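P1 (Rice yellow mottle virus, PDB 6TY0) suppresses RNA silencing and takes part in virus spread, this chain being its zinc-binding N-terminal part. Local coordinates at residues T28-S33 with V58-A63. Numbering follows the deposited sequence.
Sequences TWVWHS and VSVSFA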
ATOM      1  N   THR A  28      -6.052   9.789   8.546  1.00 36.28           N
ATOM      2  CA  THR A  28      -6.028   8.465   7.954  1.00 36.82           C
ATOM      3  C   THR A  28      -4.617   8.182   7.489  1.00 36.92           C
ATOM      4  O   THR A  28      -3.740   9.046   7.560  1.00 37.15           O
ATOM      5  CB  THR A  28      -7.061   8.317   6.825  1.00 41.55           C
ATOM      6  OG1 THR A  28      -7.104   6.952   6.405  1.00 48.67           O
ATOM      7  CG2 THR A  28      -6.738   9.177   5.632  1.00 43.04           C
ATOM      8  N   TRP A  29      -4.358   6.981   7.020  1.00 35.17           N
ATOM      9  CA  TRP A  29      -3.035   6.773   6.451  1.00 40.77           C
ATOM     10  C   TRP A  29      -3.002   5.714   5.367  1.00 35.85           C
ATOM     11  O   TRP A  29      -3.887   4.848   5.263  1.00 32.61           O
ATOM     12  CB  TRP A  29      -1.995   6.485   7.546  1.00 41.26           C
ATOM     13  CG  TRP A  29      -2.294   5.262   8.263  1.00 44.21           C
ATOM     14  CD1 TRP A  29      -1.870   4.023   7.941  1.00 51.86           C
ATOM     15  CD2 TRP A  29      -3.123   5.127   9.415  1.00 54.46           C
ATOM     16  NE1 TRP A  29      -2.384   3.095   8.815  1.00 56.34           N
ATOM     17  CE2 TRP A  29      -3.158   3.748   9.740  1.00 59.21           C
ATOM     18  CE3 TRP A  29      -3.857   6.029  10.202  1.00 56.00           C
ATOM     19  CZ2 TRP A  29      -3.889   3.243  10.838  1.00 61.64           C
ATOM     20  CZ3 TRP A  29      -4.600   5.520  11.295  1.00 58.02           C
ATOM     21  CH2 TRP A  29      -4.610   4.141  11.587  1.00 57.39           C
ATOM     22  N   VAL A  30      -1.969   5.834   4.544  1.00 30.80           N
ATOM     23  CA  VAL A  30      -1.663   4.803   3.544  1.00 31.13           C
ATOM     24  C   VAL A  30      -0.204   4.479   3.699  1.00 30.64           C
ATOM     25  O   VAL A  30       0.512   5.133   4.486  1.00 31.83           O
ATOM     26  CB  VAL A  30      -1.983   5.255   2.082  1.00 31.09           C
ATOM     27  CG1 VAL A  30      -3.438   5.604   1.940  1.00 35.74           C
ATOM     28  CG2 VAL A  30      -1.158   6.440   1.640  1.00 32.73           C
ATOM     29  N   TRP A  31       0.226   3.475   2.940  1.00 30.58           N
ATOM     30  CA  TRP A  31       1.604   3.003   2.946  1.00 32.70           C
ATOM     31  C   TRP A  31       2.226   3.021   1.556  1.00 32.38           C
ATOM     32  O   TRP A  31       1.545   2.829   0.532  1.00 34.27           O
ATOM     33  CB  TRP A  31       1.632   1.562   3.434  1.00 34.38           C
ATOM     34  CG  TRP A  31       0.945   1.393   4.771  1.00 34.11           C
ATOM     35  CD1 TRP A  31      -0.397   1.146   5.000  1.00 35.65           C
ATOM     36  CD2 TRP A  31       1.563   1.459   6.063  1.00 35.66           C
ATOM     37  NE1 TRP A  31      -0.644   1.062   6.345  1.00 33.06           N
ATOM     38  CE2 TRP A  31       0.532   1.249   7.028  1.00 35.16           C
ATOM     39  CE3 TRP A  31       2.890   1.679   6.503  1.00 37.11           C
ATOM     40  CZ2 TRP A  31       0.777   1.257   8.397  1.00 36.77           C
ATOM     41  CZ3 TRP A  31       3.147   1.686   7.896  1.00 39.75           C
ATOM     42  CH2 TRP A  31       2.078   1.481   8.825  1.00 36.67           C
ATOM     43  N   HIS A  32       3.529   3.213   1.529  1.00 31.46           N
ATOM     44  CA  HIS A  32       4.266   3.109   0.303  1.00 33.79           C
ATOM     45  C   HIS A  32       5.657   2.514   0.540  1.00 33.77           C
ATOM     46  O   HIS A  32       6.138   2.468   1.654  1.00 31.91           O
ATOM     47  CB  HIS A  32       4.364   4.492  -0.339  1.00 32.48           C
ATOM     48  CG  HIS A  32       5.189   5.469   0.423  1.00 34.16           C
ATOM     49  ND1 HIS A  32       6.572   5.429   0.433  1.00 35.56           N
ATOM     50  CD2 HIS A  32       4.840   6.568   1.125  1.00 37.23           C
ATOM     51  CE1 HIS A  32       7.034   6.469   1.110  1.00 38.12           C
ATOM     52  NE2 HIS A  32       6.003   7.160   1.564  1.00 35.18           N
ATOM     53  N   SER A  33       6.274   2.091  -0.542  1.00 33.88           N
ATOM     54  CA  SER A  33       7.554   1.429  -0.541  1.00 35.20           C
ATOM     55  C   SER A  33       8.676   2.414  -0.587  1.00 36.34           C
ATOM     56  O   SER A  33       8.486   3.642  -0.625  1.00 33.07           O
ATOM     57  CB  SER A  33       7.636   0.476  -1.754  1.00 36.53           C
ATOM     58  OG  SER A  33       7.783   1.221  -2.952  1.00 35.61           O
ATOM     59  N   VAL A  58     -10.230   8.466  -0.144  1.00 31.20           N
ATOM     60  CA  VAL A  58      -9.077   9.298  -0.395  1.00 35.25           C
ATOM     61  C   VAL A  58      -8.175   8.435  -1.293  1.00 32.54           C
ATOM     62  O   VAL A  58      -7.993   7.247  -1.041  1.00 32.81           O
ATOM     63  CB  VAL A  58      -8.356   9.767   0.884  1.00 38.11           C
ATOM     64  CG1 VAL A  58      -7.793   8.626   1.707  1.00 40.61           C
ATOM     65  CG2 VAL A  58      -7.255  10.749   0.519  1.00 39.86           C
ATOM     66  N   SER A  59      -7.717   9.000  -2.387  1.00 30.43           N
ATOM     67  CA  SER A  59      -6.795   8.261  -3.264  1.00 33.34           C
ATOM     68  C   SER A  59      -5.454   8.947  -3.289  1.00 32.22           C
ATOM     69  O   SER A  59      -5.356  10.195  -3.259  1.00 29.75           O
ATOM     70  CB  SER A  59      -7.365   8.171  -4.676  1.00 39.27           C
ATOM     71  OG  SER A  59      -7.276   9.433  -5.311  1.00 44.62           O
ATOM     72  N   VAL A  60      -4.405   8.151  -3.314  1.00 31.00           N
ATOM     73  CA  VAL A  60      -3.081   8.713  -3.322  1.00 31.17           C
ATOM     74  C   VAL A  60      -2.327   8.012  -4.427  1.00 32.80           C
ATOM     75  O   VAL A  60      -2.184   6.793  -4.403  1.00 30.24           O
ATOM     76  CB  VAL A  60      -2.383   8.555  -1.966  1.00 32.60           C
ATOM     77  CG1 VAL A  60      -1.036   9.269  -1.938  1.00 35.02           C
ATOM     78  CG2 VAL A  60      -3.265   9.079  -0.830  1.00 32.94           C
ATOM     79  N   SER A  61      -1.863   8.808  -5.388  1.00 27.28           N
ATOM     80  CA  SER A  61      -1.126   8.350  -6.535  1.00 32.21           C
ATOM     81  C   SER A  61       0.298   8.837  -6.465  1.00 31.07           C
ATOM     82  O   SER A  61       0.562   9.997  -6.168  1.00 33.12           O
ATOM     83  CB  SER A  61      -1.733   8.935  -7.829  1.00 37.04           C
ATOM     84  OG  SER A  61      -3.116   8.612  -7.855  1.00 47.47           O
ATOM     85  N   PHE A  62       1.210   7.965  -6.844  1.00 31.48           N
ATOM     86  CA  PHE A  62       2.627   8.325  -6.988  1.00 33.08           C
ATOM     87  C   PHE A  62       3.043   8.036  -8.421  1.00 32.63           C
ATOM     88  O   PHE A  62       2.704   6.997  -8.981  1.00 29.60           O
ATOM     89  CB  PHE A  62       3.508   7.494  -6.059  1.00 33.23           C
ATOM     90  CG  PHE A  62       3.155   7.600  -4.614  1.00 33.35           C
ATOM     91  CD1 PHE A  62       2.029   6.974  -4.107  1.00 34.92           C
ATOM     92  CD2 PHE A  62       3.962   8.292  -3.753  1.00 32.20           C
ATOM     93  CE1 PHE A  62       1.716   7.038  -2.765  1.00 34.28           C
ATOM     94  CE2 PHE A  62       3.673   8.371  -2.401  1.00 33.45           C
ATOM     95  CZ  PHE A  62       2.551   7.734  -1.895  1.00 34.39           C
ATOM     96  N   ALA A  63       3.757   8.961  -9.031  1.00 34.73           N
ATOM     97  CA  ALA A  63       4.334   8.686 -10.363  1.00 36.64           C
ATOM     98  C   ALA A  63       5.674   9.400 -10.498  1.00 34.73           C
ATOM     99  O   ALA A  63       5.753  10.574 -10.131  1.00 31.86           O
ATOM    100  CB  ALA A  63       3.390   9.191 -11.423  1.00 34.36           C
TER
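CG1 of Val58 lies 4.1 Å from CG2 of Thr28, the two side chains reaching toward each other tip to tip. This is face-to-face packing of two beta-sheets: strand 26-32 borders the four-stranded sheet, strand 54-64 runs centrally in the three-stranded one, and the segment axes approach to 9.0 Å at 26°, near parallel, with no hydrogen bond between them. Ile83 also packs on Val58. Two residues on, Val60 repeats the apolar contact; its CG2 lies 4.2 Å from CG2 of Val30, and the two valines cross obliquely. In Val60 that methyl sits beside the backbone N because CG1 takes the position anti to it (chi1 -174°), while Val86 and Phe88 of strand 86-90 touch the same side chain. Phe62 then reaches His32, its CZ 4.0 Å from both CB and CD2 of the histidine. With centroids 5.4 Å apart and planes at 55°, the rings make an oblique aromatic pair. Trp36 and Phe88 bring further rings to Phe62, whose side chain stands about 8 Å from that of Cys64, a ligand of the Cys4 zinc site, so this buried layer between the sheets extends close to the metal-binding end. The imidazole is held from its own segment, by the loop residue that follows the strand: His32 ND1 donates to Ser33 O over 2.8 Å, nearly straight and in the ring plane.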